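Local structure of DUF7790 domain-containing protein (Leptospira interrogans serogroup Icterohaemorrhagiae serovar copenhageni, 6ULO) at residues N75-A80 against K170-D175; D85-M90 against G189-I194; N100-L105 against E130-S135; G219-S224 against S249-T254. The protein is of unknown function but probably has a Rossmann-like domain and is probably held at a membrane by a transmembrane helix. One frame throughout, in Å; residues are numbered along the deposited sequence.

Followed from the N terminus, the chain opens contact 1 on helix 74-82, contact 2 on strand 86-91 and contact 3 on helix 94-109 before any of them closes. Contact 3 closes first, at 130-135, and so is nested inside the loops of the other two. Residues 170-175 then close contact 1 and residues 189-194 close contact 2, so these two cross. Contact 4 follows in series, from 219-224 to 249-254. Contacts 2 and 4 pair parallel strands in two parts of one sheet; contact 1 joins a helix lying on that sheet to a loop outside it, and contact 3 joins two helices farther out, its centre about 28 Å from that of contact 4.

Contact 1: N75-A80 against K170-D175; sequences NLTIAA and KMFQTD
The ring of Phe172 lies against helix 74-82, with Leu76 over a face and Thr77 at the edge. Leu76 CB stands 3.9 Å from the ring centroid and 19° off its normal, a CH-pi contact, while Leu76 CD1 reaches Phe172 CZ at 3.9 Å. Thr77 OG1 comes in near the ring plane, 3.3 Å from Phe172 CD2. The same oxygen also meets the end of a bent methionine chain, 3.4 Å from Met171 CE. At the root of the side chain, Ala80 CB just touches Phe172 CB. A water joins the two backbones, donating to Thr77 O and weakly accepting from Phe172 N.

With chi1 at 87°, Phe172 CG lies between its backbone N and carbonyl carbon, which swings the ring from the loop onto helix 74-82. Behind it, Gln173 CG covers the opposite face, 3.7 Å above the plane and over its centre, and Gln173 OE1 is tied to Asn160 of helix 139-166. Helix 74-82 is the connection of a beta-alpha-beta crossover between the adjacent parallel strands 66-69 and 86-91, and the loop packs on its side through Phe172, an arrangement consistent with a Rossmann-like fold.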
loop_
_atom_site.group_PDB
_atom_site.type_symbol
_atom_site.label_atom_id
_atom_site.label_comp_id
_atom_site.label_asym_id
_atom_site.label_seq_id
_atom_site.Cartn_x
_atom_site.Cartn_y
_atom_site.Cartn_z
ATOM N N ASN A 75 -3.263 -1.087 -1.764
ATOM C CA ASN A 75 -2.402 0.013 -2.190
ATOM C C ASN A 75 -2.701 0.443 -3.615
ATOM O O ASN A 75 -2.567 1.625 -3.943
ATOM C CB ASN A 75 -0.950 -0.424 -2.088
ATOM C CG ASN A 75 -0.542 -0.607 -0.636
ATOM O OD1 ASN A 75 -0.408 0.369 0.103
ATOM N ND2 ASN A 75 -0.338 -1.847 -0.222
ATOM N N LEU A 76 -3.039 -0.516 -4.475
ATOM C CA LEU A 76 -3.383 -0.180 -5.853
ATOM C C LEU A 76 -4.702 0.586 -5.894
ATOM O O LEU A 76 -4.864 1.524 -6.680
ATOM C CB LEU A 76 -3.411 -1.446 -6.709
ATOM C CG LEU A 76 -2.117 -2.259 -6.612
ATOM C CD1 LEU A 76 -2.227 -3.480 -7.499
ATOM C CD2 LEU A 76 -0.870 -1.485 -6.998
ATOM N N THR A 77 -5.662 0.212 -5.032
ATOM C CA THR A 77 -6.888 0.993 -4.931
ATOM C C THR A 77 -6.580 2.446 -4.589
ATOM O O THR A 77 -7.070 3.374 -5.262
ATOM C CB THR A 77 -7.797 0.371 -3.885
ATOM O OG1 THR A 77 -8.175 -0.918 -4.371
ATOM C CG2 THR A 77 -9.052 1.211 -3.635
ATOM N N ILE A 78 -5.778 2.670 -3.538
ATOM C CA ILE A 78 -5.572 4.040 -3.092
ATOM C C ILE A 78 -4.742 4.811 -4.116
ATOM O O ILE A 78 -5.013 5.986 -4.406
ATOM C CB ILE A 78 -4.908 4.041 -1.706
ATOM C CG1 ILE A 78 -5.763 3.288 -0.681
ATOM C CG2 ILE A 78 -4.593 5.449 -1.260
ATOM C CD1 ILE A 78 -5.060 3.054 0.679
ATOM N N ALA A 79 -3.714 4.154 -4.688
ATOM C CA ALA A 79 -2.848 4.809 -5.674
ATOM C C ALA A 79 -3.616 5.204 -6.928
ATOM O O ALA A 79 -3.312 6.236 -7.546
ATOM C CB ALA A 79 -1.684 3.902 -6.047
ATOM N N ALA A 80 -4.602 4.393 -7.350
ATOM C CA ALA A 80 -5.392 4.786 -8.512
ATOM C C ALA A 80 -6.205 6.041 -8.209
ATOM O O ALA A 80 -6.320 6.937 -9.050
ATOM C CB ALA A 80 -6.297 3.629 -8.951
ATOM N N LYS A 170 -16.055 3.799 -7.214
ATOM C CA LYS A 170 -15.147 3.146 -8.159
ATOM C C LYS A 170 -13.872 2.721 -7.460
ATOM O O LYS A 170 -13.312 3.464 -6.639
ATOM C CB LYS A 170 -14.790 4.126 -9.261
ATOM C CG LYS A 170 -15.961 4.526 -10.146
ATOM C CD LYS A 170 -15.506 5.662 -11.080
ATOM C CE LYS A 170 -16.590 6.043 -12.069
ATOM N NZ LYS A 170 -16.162 7.032 -13.100
ATOM N N MET A 171 -13.360 1.543 -7.838
ATOM C CA MET A 171 -12.015 1.147 -7.418
ATOM C C MET A 171 -11.422 0.300 -8.553
ATOM O O MET A 171 -12.113 -0.059 -9.516
ATOM C CB MET A 171 -12.040 0.483 -6.017
ATOM C CG MET A 171 -13.001 -0.704 -5.879
ATOM S SD MET A 171 -12.346 -2.280 -6.446
ATOM C CE MET A 171 -11.071 -2.574 -5.228
ATOM N N PHE A 172 -10.105 0.047 -8.488
ATOM C CA PHE A 172 -9.402 -0.441 -9.684
ATOM C C PHE A 172 -9.867 -1.811 -10.150
ATOM O O PHE A 172 -9.587 -2.173 -11.303
ATOM C CB PHE A 172 -7.873 -0.408 -9.489
ATOM C CG PHE A 172 -7.282 -1.655 -8.846
ATOM C CD1 PHE A 172 -6.627 -2.626 -9.610
ATOM C CD2 PHE A 172 -7.325 -1.831 -7.466
ATOM C CE1 PHE A 172 -6.080 -3.747 -9.018
ATOM C CE2 PHE A 172 -6.780 -2.955 -6.872
ATOM C CZ PHE A 172 -6.141 -3.922 -7.641
ATOM N N GLN A 173 -10.541 -2.599 -9.295
ATOM C CA GLN A 173 -11.029 -3.908 -9.719
ATOM C C GLN A 173 -12.407 -3.842 -10.341
ATOM O O GLN A 173 -12.832 -4.808 -10.974
ATOM C CB GLN A 173 -11.047 -4.932 -8.570
ATOM C CG GLN A 173 -9.636 -5.172 -7.997
ATOM C CD GLN A 173 -9.635 -5.843 -6.645
ATOM O OE1 GLN A 173 -10.697 -6.107 -6.073
ATOM N NE2 GLN A 173 -8.444 -6.038 -6.076
ATOM N N THR A 174 -13.100 -2.718 -10.196
ATOM C CA THR A 174 -14.490 -2.607 -10.610
ATOM C C THR A 174 -14.744 -1.451 -11.567
ATOM O O THR A 174 -15.900 -1.247 -11.957
ATOM C CB THR A 174 -15.434 -2.452 -9.396
ATOM O OG1 THR A 174 -15.129 -1.224 -8.718
ATOM C CG2 THR A 174 -15.323 -3.604 -8.431
ATOM N N ASP A 175 -13.716 -0.705 -11.964
ATOM C CA ASP A 175 -13.865 0.449 -12.847
ATOM C C ASP A 175 -12.802 0.390 -13.934
ATOM O O ASP A 175 -11.603 0.290 -13.636
ATOM C CB ASP A 175 -13.712 1.750 -12.054
ATOM C CG ASP A 175 -13.822 2.978 -12.948
ATOM O OD1 ASP A 175 -14.937 3.257 -13.415
ATOM O OD2 ASP A 175 -12.806 3.633 -13.208
HETATM O O HOH W 1 -8.943 2.321 -7.167
#

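Contact 2: D85-M90 against G189-I194; sequences DFIYLM and GKILPI
Residues Ile87 to Met90 run parallel to Ile191 to Ile194, the strand axes 4.6 Å apart and 19° from parallel, with Ile87 and Leu89 each giving an N-H and taking one. Ile87 N binds Lys190 O and Ile87 O takes Leu192 N, both at 2.8 Å; Leu89 likewise pairs with Leu192 O and Ile194 N. Pro193, which has no N-H to give, stands opposite Leu89 in a position where this pattern needs none.

The ring of Tyr88 meets two side chains of the neighbouring strand, its CD1 lying 3.6 Å from Ile194 CD1 and 3.8 Å from Leu192 CB. Ile194 turns CG1 between its backbone N and carbonyl carbon (chi1 57°), which places that carbon 3.8 Å from Met90 CB as its methyl reaches the tyrosine. Tyr88 OH goes on to Leu27 O. On the face of Ile87 and Leu89, Leu89 CD1 lies alongside Ile191 CG2 at 3.8 Å, and helix 74-82 packs over them.

Lys190 stretches out past Phe86, its CG 3.6 Å from Phe86 CD1. Its NZ shares a water with Asp85 O and makes salt bridges to Glu188 and Glu20. Strand 86-91 bonds on its other side to strand 66-69, and 191-195 is an outermost strand of the sheet, consistent with the 3-2-1 half of a Rossmann-like sheet.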
loop_
_atom_site.group_PDB
_atom_site.type_symbol
_atom_site.label_atom_id
_atom_site.label_comp_id
_atom_site.label_asym_id
_atom_site.label_seq_id
_atom_site.Cartn_x
_atom_site.Cartn_y
_atom_site.Cartn_z
ATOM N N ASP A 85 2.306 8.672 -9.302
ATOM C CA ASP A 85 3.198 8.537 -10.451
ATOM C C ASP A 85 3.977 7.224 -10.430
ATOM O O ASP A 85 4.307 6.684 -11.486
ATOM C CB ASP A 85 4.227 9.663 -10.455
ATOM C CG ASP A 85 3.619 11.026 -10.546
ATOM O OD1 ASP A 85 2.668 11.190 -11.323
ATOM O OD2 ASP A 85 4.162 11.954 -9.878
ATOM N N PHE A 86 4.315 6.726 -9.242
ATOM C CA PHE A 86 5.072 5.497 -9.042
ATOM C C PHE A 86 4.591 4.912 -7.731
ATOM O O PHE A 86 4.122 5.653 -6.861
ATOM C CB PHE A 86 6.587 5.759 -8.934
ATOM C CG PHE A 86 7.171 6.508 -10.108
ATOM C CD1 PHE A 86 7.586 5.814 -11.241
ATOM C CD2 PHE A 86 7.272 7.888 -10.108
ATOM C CE1 PHE A 86 8.095 6.471 -12.349
ATOM C CE2 PHE A 86 7.797 8.563 -11.217
ATOM C CZ PHE A 86 8.192 7.842 -12.345
ATOM N N ILE A 87 4.671 3.591 -7.610
ATOM C CA ILE A 87 4.176 2.883 -6.431
ATOM C C ILE A 87 5.266 1.967 -5.890
ATOM O O ILE A 87 5.628 0.985 -6.555
ATOM C CB ILE A 87 2.924 2.051 -6.749
ATOM C CG1 ILE A 87 1.819 2.902 -7.357
ATOM C CG2 ILE A 87 2.457 1.310 -5.491
ATOM C CD1 ILE A 87 0.619 2.101 -7.832
ATOM N N TYR A 88 5.761 2.258 -4.679
ATOM C CA TYR A 88 6.574 1.299 -3.935
ATOM C C TYR A 88 5.677 0.474 -3.003
ATOM O O TYR A 88 4.951 1.030 -2.174
ATOM C CB TYR A 88 7.615 2.023 -3.083
ATOM C CG TYR A 88 8.899 2.354 -3.808
ATOM C CD1 TYR A 88 9.674 1.361 -4.405
ATOM C CD2 TYR A 88 9.421 3.651 -3.763
ATOM C CE1 TYR A 88 10.922 1.665 -5.008
ATOM C CE2 TYR A 88 10.668 3.958 -4.330
ATOM C CZ TYR A 88 11.394 2.954 -4.935
ATOM O OH TYR A 88 12.600 3.277 -5.467
ATOM N N LEU A 89 5.737 -0.833 -3.130
ATOM C CA LEU A 89 5.043 -1.753 -2.230
ATOM C C LEU A 89 6.132 -2.354 -1.369
ATOM O O LEU A 89 6.819 -3.289 -1.782
ATOM C CB LEU A 89 4.268 -2.808 -3.016
ATOM C CG LEU A 89 3.231 -2.221 -3.981
ATOM C CD1 LEU A 89 2.616 -3.334 -4.778
ATOM C CD2 LEU A 89 2.143 -1.496 -3.211
ATOM N N MET A 90 6.324 -1.791 -0.184
ATOM C CA MET A 90 7.409 -2.198 0.702
ATOM C C MET A 90 6.821 -3.025 1.834
ATOM O O MET A 90 6.004 -2.510 2.605
ATOM C CB MET A 90 8.137 -0.986 1.300
ATOM C CG MET A 90 9.296 -1.427 2.178
ATOM S SD MET A 90 10.072 -0.065 3.138
ATOM C CE MET A 90 8.913 0.047 4.484
ATOM N N GLY A 189 6.689 -0.631 -15.425
ATOM C CA GLY A 189 7.659 -0.933 -14.401
ATOM C C GLY A 189 7.586 -0.004 -13.213
ATOM O O GLY A 189 8.527 0.065 -12.410
ATOM N N LYS A 190 6.467 0.697 -13.050
ATOM C CA LYS A 190 6.316 1.717 -12.029
ATOM C C LYS A 190 5.661 1.219 -10.767
ATOM O O LYS A 190 5.421 2.039 -9.873
ATOM C CB LYS A 190 5.547 2.905 -12.599
ATOM C CG LYS A 190 6.252 3.612 -13.754
ATOM C CD LYS A 190 5.380 4.703 -14.333
ATOM C CE LYS A 190 6.132 5.529 -15.346
ATOM N NZ LYS A 190 5.170 6.428 -16.055
ATOM N N ILE A 191 5.393 -0.077 -10.661
ATOM C CA ILE A 191 4.917 -0.686 -9.417
ATOM C C ILE A 191 6.031 -1.608 -8.979
ATOM O O ILE A 191 6.366 -2.559 -9.707
ATOM C CB ILE A 191 3.597 -1.465 -9.591
ATOM C CG1 ILE A 191 2.568 -0.630 -10.339
ATOM C CG2 ILE A 191 3.101 -1.884 -8.207
ATOM C CD1 ILE A 191 1.218 -1.343 -10.533
ATOM N N LEU A 192 6.616 -1.316 -7.821
ATOM C CA LEU A 192 7.889 -1.909 -7.416
ATOM C C LEU A 192 7.727 -2.567 -6.060
ATOM O O LEU A 192 7.730 -1.877 -5.018
ATOM C CB LEU A 192 9.008 -0.869 -7.373
ATOM C CG LEU A 192 9.225 -0.162 -8.716
ATOM C CD1 LEU A 192 8.701 1.255 -8.619
ATOM C CD2 LEU A 192 10.687 -0.131 -9.085
ATOM N N PRO A 193 7.638 -3.893 -6.010
ATOM C CA PRO A 193 7.629 -4.582 -4.716
ATOM C C PRO A 193 9.034 -4.681 -4.174
ATOM O O PRO A 193 9.934 -5.162 -4.863
ATOM C CB PRO A 193 7.089 -5.971 -5.050
ATOM C CG PRO A 193 6.837 -6.008 -6.509
ATOM C CD PRO A 193 7.488 -4.828 -7.143
ATOM N N ILE A 194 9.233 -4.219 -2.957
ATOM C CA ILE A 194 10.567 -4.171 -2.365
ATOM C C ILE A 194 10.512 -4.687 -0.935
ATOM O O ILE A 194 9.479 -4.592 -0.247
ATOM C CB ILE A 194 11.189 -2.767 -2.433
ATOM C CG1 ILE A 194 10.312 -1.698 -1.756
ATOM C CG2 ILE A 194 11.548 -2.393 -3.868
ATOM C CD1 ILE A 194 11.035 -0.321 -1.582
HETATM O O HOH W 2 3.940 7.902 -13.982
#

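Contact 3: N100-L105 against E130-S135; sequences NTITIL and ELIQVS
Leu105 and Leu131 reach toward each other tip to tip, and the contact between these two helices is carried mainly by apolar side chains. Leu105 CD2 lies 4.1 Å from Leu131 CG and 4.4 Å from Ile132 CG1. Both leucines have CG anti to the backbone N (chi1 173° for Leu105), which sends each branch out from its own helix toward the other. A turn earlier, Ile102 CG2 meets Ile132 CD1 at 4.2 Å, the two isoleucines passing at a slant. The distances are loose, in keeping with segment axes 11.3 Å apart.

The polar element stays within residues 130-135. Ser135 OG donates to Leu131 O at 2.7 Å, approaching from above the carbonyl plane. With its proton turned back, the hydroxyl oxygen can sit against hydrocarbon: it is 3.7 Å from Leu105 CD1 and from Leu105 CD2.

Other helices complete the cluster, Trp120 and Val145 against Ile102 and Tyr142 against Ile132. Helix 94-109 also touches strand 191-195 through Thr101 and Ile104. The segments 100-105 and 130-135 cross nearly at right angles (101°), an orthogonal packing within the mostly helical region that lies, in sequence, between strands 86-91 and 191-195.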
loop_
_atom_site.group_PDB
_atom_site.type_symbol
_atom_site.label_atom_id
_atom_site.label_comp_id
_atom_site.label_asym_id
_atom_site.label_seq_id
_atom_site.Cartn_x
_atom_site.Cartn_y
_atom_site.Cartn_z
ATOM N N ASN A 100 2.612 -9.698 -4.400
ATOM C CA ASN A 100 2.512 -8.470 -5.171
ATOM C C ASN A 100 3.203 -8.609 -6.529
ATOM O O ASN A 100 2.752 -8.033 -7.524
ATOM C CB ASN A 100 3.107 -7.307 -4.379
ATOM C CG ASN A 100 2.192 -6.817 -3.273
ATOM O OD1 ASN A 100 0.951 -6.922 -3.380
ATOM N ND2 ASN A 100 2.771 -6.249 -2.228
ATOM N N THR A 101 4.350 -9.316 -6.565
ATOM C CA THR A 101 5.051 -9.560 -7.824
ATOM C C THR A 101 4.160 -10.326 -8.793
ATOM O O THR A 101 4.108 -10.009 -9.986
ATOM C CB THR A 101 6.341 -10.328 -7.537
ATOM O OG1 THR A 101 7.193 -9.542 -6.697
ATOM C CG2 THR A 101 7.095 -10.697 -8.845
ATOM N N ILE A 102 3.433 -11.321 -8.288
ATOM C CA ILE A 102 2.470 -12.043 -9.117
ATOM C C ILE A 102 1.372 -11.111 -9.608
ATOM O O ILE A 102 1.022 -11.119 -10.788
ATOM C CB ILE A 102 1.894 -13.244 -8.346
ATOM C CG1 ILE A 102 3.008 -14.240 -8.016
ATOM C CG2 ILE A 102 0.760 -13.888 -9.153
ATOM C CD1 ILE A 102 2.585 -15.295 -6.998
ATOM N N THR A 103 0.809 -10.299 -8.711
ATOM C CA THR A 103 -0.244 -9.371 -9.120
ATOM C C THR A 103 0.223 -8.462 -10.259
ATOM O O THR A 103 -0.531 -8.220 -11.219
ATOM C CB THR A 103 -0.683 -8.579 -7.894
ATOM O OG1 THR A 103 -1.523 -9.421 -7.128
ATOM C CG2 THR A 103 -1.400 -7.255 -8.229
ATOM N N ILE A 104 1.467 -7.964 -10.185
ATOM C CA ILE A 104 1.956 -7.086 -11.241
ATOM C C ILE A 104 2.056 -7.826 -12.572
ATOM O O ILE A 104 1.694 -7.290 -13.627
ATOM C CB ILE A 104 3.301 -6.470 -10.798
ATOM C CG1 ILE A 104 3.051 -5.530 -9.615
ATOM C CG2 ILE A 104 4.017 -5.772 -11.966
ATOM C CD1 ILE A 104 4.293 -5.206 -8.804
ATOM N N LEU A 105 2.564 -9.058 -12.549
ATOM C CA LEU A 105 2.615 -9.864 -13.768
ATOM C C LEU A 105 1.219 -10.059 -14.336
ATOM O O LEU A 105 0.999 -9.909 -15.550
ATOM C CB LEU A 105 3.260 -11.200 -13.434
ATOM C CG LEU A 105 3.277 -12.262 -14.529
ATOM C CD1 LEU A 105 4.083 -11.840 -15.767
ATOM C CD2 LEU A 105 3.826 -13.594 -13.933
ATOM N N GLU A 130 0.425 -21.471 -15.576
ATOM C CA GLU A 130 1.255 -21.570 -16.771
ATOM C C GLU A 130 1.994 -20.264 -17.064
ATOM O O GLU A 130 3.158 -20.276 -17.480
ATOM C CB GLU A 130 0.364 -21.933 -17.957
ATOM C CG GLU A 130 -0.207 -23.367 -17.935
ATOM C CD GLU A 130 -1.350 -23.640 -18.949
ATOM O OE1 GLU A 130 -1.807 -22.714 -19.672
ATOM O OE2 GLU A 130 -1.794 -24.812 -19.014
ATOM N N LEU A 131 1.355 -19.124 -16.821
ATOM C CA LEU A 131 2.009 -17.839 -17.019
ATOM C C LEU A 131 3.155 -17.677 -16.029
ATOM O O LEU A 131 4.258 -17.249 -16.402
ATOM C CB LEU A 131 0.997 -16.714 -16.841
ATOM C CG LEU A 131 1.542 -15.292 -16.832
ATOM C CD1 LEU A 131 2.251 -15.002 -18.132
ATOM C CD2 LEU A 131 0.395 -14.303 -16.613
ATOM N N ILE A 132 2.933 -18.043 -14.762
ATOM C CA ILE A 132 4.031 -18.005 -13.797
ATOM C C ILE A 132 5.163 -18.916 -14.263
ATOM O O ILE A 132 6.348 -18.549 -14.183
ATOM C CB ILE A 132 3.545 -18.376 -12.386
ATOM C CG1 ILE A 132 2.663 -17.250 -11.838
ATOM C CG2 ILE A 132 4.735 -18.655 -11.454
ATOM C CD1 ILE A 132 1.831 -17.643 -10.610
ATOM N N GLN A 133 4.822 -20.118 -14.755
ATOM C CA GLN A 133 5.840 -21.085 -15.166
ATOM C C GLN A 133 6.806 -20.505 -16.194
ATOM O O GLN A 133 8.015 -20.763 -16.132
ATOM C CB GLN A 133 5.157 -22.334 -15.731
ATOM C CG GLN A 133 6.128 -23.441 -16.147
ATOM C CD GLN A 133 6.854 -24.056 -14.961
ATOM O OE1 GLN A 133 6.325 -24.072 -13.855
ATOM N NE2 GLN A 133 8.041 -24.594 -15.187
ATOM N N VAL A 134 6.294 -19.738 -17.164
ATOM C CA VAL A 134 7.147 -19.204 -18.225
ATOM C C VAL A 134 7.826 -17.893 -17.855
ATOM O O VAL A 134 8.670 -17.417 -18.629
ATOM C CB VAL A 134 6.397 -19.039 -19.566
ATOM C CG1 VAL A 134 5.885 -20.378 -20.057
ATOM C CG2 VAL A 134 5.294 -18.001 -19.484
ATOM N N SER A 135 7.494 -17.289 -16.706
ATOM C CA SER A 135 7.910 -15.926 -16.378
ATOM C C SER A 135 9.092 -15.837 -15.424
ATOM O O SER A 135 9.578 -14.728 -15.190
ATOM C CB SER A 135 6.718 -15.136 -15.817
ATOM O OG SER A 135 5.694 -15.044 -16.803
#

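Contact 4: G219-S224 against S249-T254; sequences GIIYFS and SLVVRT
Tyr222 and Val252 sit beside each other on one face of two adjacent parallel strands, and the tyrosine is the side chain to follow. Its CB holds CG anti to the backbone N (chi1 166°). From there CD1 meets Val252 CG1 at 3.7 Å, the methyl lying at the ring's edge and in its plane. On the other edge Tyr222 CD2 comes within 3.1 Å of Asn75 OD1. One face is covered by Ser224 N, 3.4 Å above the plane and over its centre, where the chain bends at Phe223 and Ser224 (Ser224 has a positive phi). At the tip, OH bonds to Glu50, whose carboxylate also takes Ser224 OG and Thr254 OG1 and so gathers three hydroxyls from both segments.

The strands are stitched by regular backbone bonds: Leu250 N to Gly219 O, Ile221 N to Leu250 O, Val252 N to Ile221 O and Phe223 N to Val252 O, the last nearly straight at 173°. After that the register slips by one residue on the 219-224 side, and Thr254 N binds Ser224 O at 2.9 Å, standing well above the carbonyl plane (64°).

Val251 turns to the other face, its CG1 3.6 Å from both Phe223 CD2 and Phe223 CE2. That methyl also lies over one face of the Arg253 guanidinium, which has a salt bridge to Glu227. The hydroxyl cluster lies at the C-terminal ends of neighbouring parallel strands in a Rossmann-like sheet, the edge where relatives of this fold commonly place their binding sites.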
loop_
_atom_site.group_PDB
_atom_site.type_symbol
_atom_site.label_atom_id
_atom_site.label_comp_id
_atom_site.label_asym_id
_atom_site.label_seq_id
_atom_site.Cartn_x
_atom_site.Cartn_y
_atom_site.Cartn_z
ATOM N N GLY A 219 3.775 11.343 -2.110
ATOM C CA GLY A 219 2.429 11.855 -1.947
ATOM C C GLY A 219 1.579 11.155 -0.914
ATOM O O GLY A 219 0.744 11.790 -0.244
ATOM N N ILE A 220 1.772 9.845 -0.784
ATOM C CA ILE A 220 1.035 9.053 0.197
ATOM C C ILE A 220 1.972 8.002 0.759
ATOM O O ILE A 220 2.686 7.332 -0.001
ATOM C CB ILE A 220 -0.173 8.330 -0.444
ATOM C CG1 ILE A 220 -1.234 9.322 -0.942
ATOM C CG2 ILE A 220 -0.800 7.333 0.587
ATOM C CD1 ILE A 220 -2.370 8.685 -1.671
ATOM N N ILE A 221 1.955 7.831 2.082
ATOM C CA ILE A 221 2.530 6.648 2.701
ATOM C C ILE A 221 1.437 5.931 3.485
ATOM O O ILE A 221 0.751 6.546 4.317
ATOM C CB ILE A 221 3.806 6.950 3.520
ATOM C CG1 ILE A 221 4.449 5.644 3.967
ATOM C CG2 ILE A 221 3.544 7.912 4.693
ATOM C CD1 ILE A 221 5.891 5.805 4.396
ATOM N N TYR A 222 1.225 4.647 3.184
ATOM C CA TYR A 222 0.167 3.847 3.797
ATOM C C TYR A 222 0.783 2.827 4.746
ATOM O O TYR A 222 1.641 2.029 4.345
ATOM C CB TYR A 222 -0.644 3.149 2.695
ATOM C CG TYR A 222 -1.565 2.033 3.200
ATOM C CD1 TYR A 222 -2.834 2.315 3.755
ATOM C CD2 TYR A 222 -1.173 0.708 3.126
ATOM C CE1 TYR A 222 -3.664 1.280 4.183
ATOM C CE2 TYR A 222 -2.020 -0.322 3.542
ATOM C CZ TYR A 222 -3.257 -0.024 4.076
ATOM O OH TYR A 222 -4.046 -1.051 4.502
ATOM N N PHE A 223 0.348 2.859 6.003
ATOM C CA PHE A 223 0.836 1.971 7.049
ATOM C C PHE A 223 -0.142 0.880 7.441
ATOM O O PHE A 223 0.181 0.102 8.327
ATOM C CB PHE A 223 1.181 2.749 8.313
ATOM C CG PHE A 223 2.294 3.751 8.130
ATOM C CD1 PHE A 223 3.524 3.380 7.583
ATOM C CD2 PHE A 223 2.119 5.085 8.524
ATOM C CE1 PHE A 223 4.564 4.324 7.463
ATOM C CE2 PHE A 223 3.157 6.016 8.405
ATOM C CZ PHE A 223 4.361 5.633 7.880
ATOM N N SER A 224 -1.362 0.853 6.886
ATOM C CA SER A 224 -2.398 -0.018 7.436
ATOM C C SER A 224 -2.480 0.245 8.933
ATOM O O SER A 224 -2.343 1.398 9.335
ATOM C CB SER A 224 -2.137 -1.477 7.028
ATOM O OG SER A 224 -3.187 -2.322 7.487
ATOM N N SER A 249 0.944 15.989 0.980
ATOM C CA SER A 249 1.217 14.562 1.151
ATOM C C SER A 249 0.580 14.039 2.433
ATOM O O SER A 249 0.624 14.716 3.468
ATOM C CB SER A 249 2.733 14.345 1.249
ATOM O OG SER A 249 3.414 14.864 0.118
ATOM N N LEU A 250 0.030 12.810 2.385
ATOM C CA LEU A 250 -0.686 12.214 3.517
ATOM C C LEU A 250 -0.112 10.869 3.942
ATOM O O LEU A 250 0.307 10.054 3.101
ATOM C CB LEU A 250 -2.170 11.945 3.165
ATOM C CG LEU A 250 -3.041 13.162 2.965
ATOM C CD1 LEU A 250 -4.473 12.724 2.655
ATOM C CD2 LEU A 250 -3.002 14.057 4.207
ATOM N N VAL A 251 -0.115 10.650 5.255
ATOM C CA VAL A 251 -0.132 9.325 5.867
ATOM C C VAL A 251 -1.549 8.787 5.821
ATOM O O VAL A 251 -2.497 9.519 6.134
ATOM C CB VAL A 251 0.308 9.412 7.342
ATOM C CG1 VAL A 251 0.160 8.065 8.042
ATOM C CG2 VAL A 251 1.728 9.975 7.502
ATOM N N VAL A 252 -1.701 7.507 5.507
ATOM C CA VAL A 252 -2.942 6.778 5.680
ATOM C C VAL A 252 -2.686 5.629 6.650
ATOM O O VAL A 252 -1.745 4.850 6.469
ATOM C CB VAL A 252 -3.442 6.231 4.333
ATOM C CG1 VAL A 252 -4.709 5.356 4.547
ATOM C CG2 VAL A 252 -3.656 7.354 3.334
ATOM N N ARG A 253 -3.545 5.491 7.668
ATOM C CA ARG A 253 -3.414 4.402 8.631
ATOM C C ARG A 253 -4.810 4.002 9.095
ATOM O O ARG A 253 -5.806 4.703 8.859
ATOM C CB ARG A 253 -2.567 4.813 9.861
ATOM C CG ARG A 253 -3.218 5.903 10.701
ATOM C CD ARG A 253 -2.531 6.134 12.021
ATOM N NE ARG A 253 -1.158 6.620 11.886
ATOM C CZ ARG A 253 -0.793 7.897 11.821
ATOM N NH1 ARG A 253 -1.697 8.867 11.815
ATOM N NH2 ARG A 253 0.510 8.215 11.752
ATOM N N THR A 254 -4.853 2.877 9.791
ATOM C CA THR A 254 -6.044 2.480 10.529
ATOM C C THR A 254 -5.643 2.141 11.959
ATOM O O THR A 254 -4.471 1.866 12.260
ATOM C CB THR A 254 -6.684 1.237 9.896
ATOM O OG1 THR A 254 -5.695 0.211 9.718
ATOM C CG2 THR A 254 -7.298 1.583 8.575
#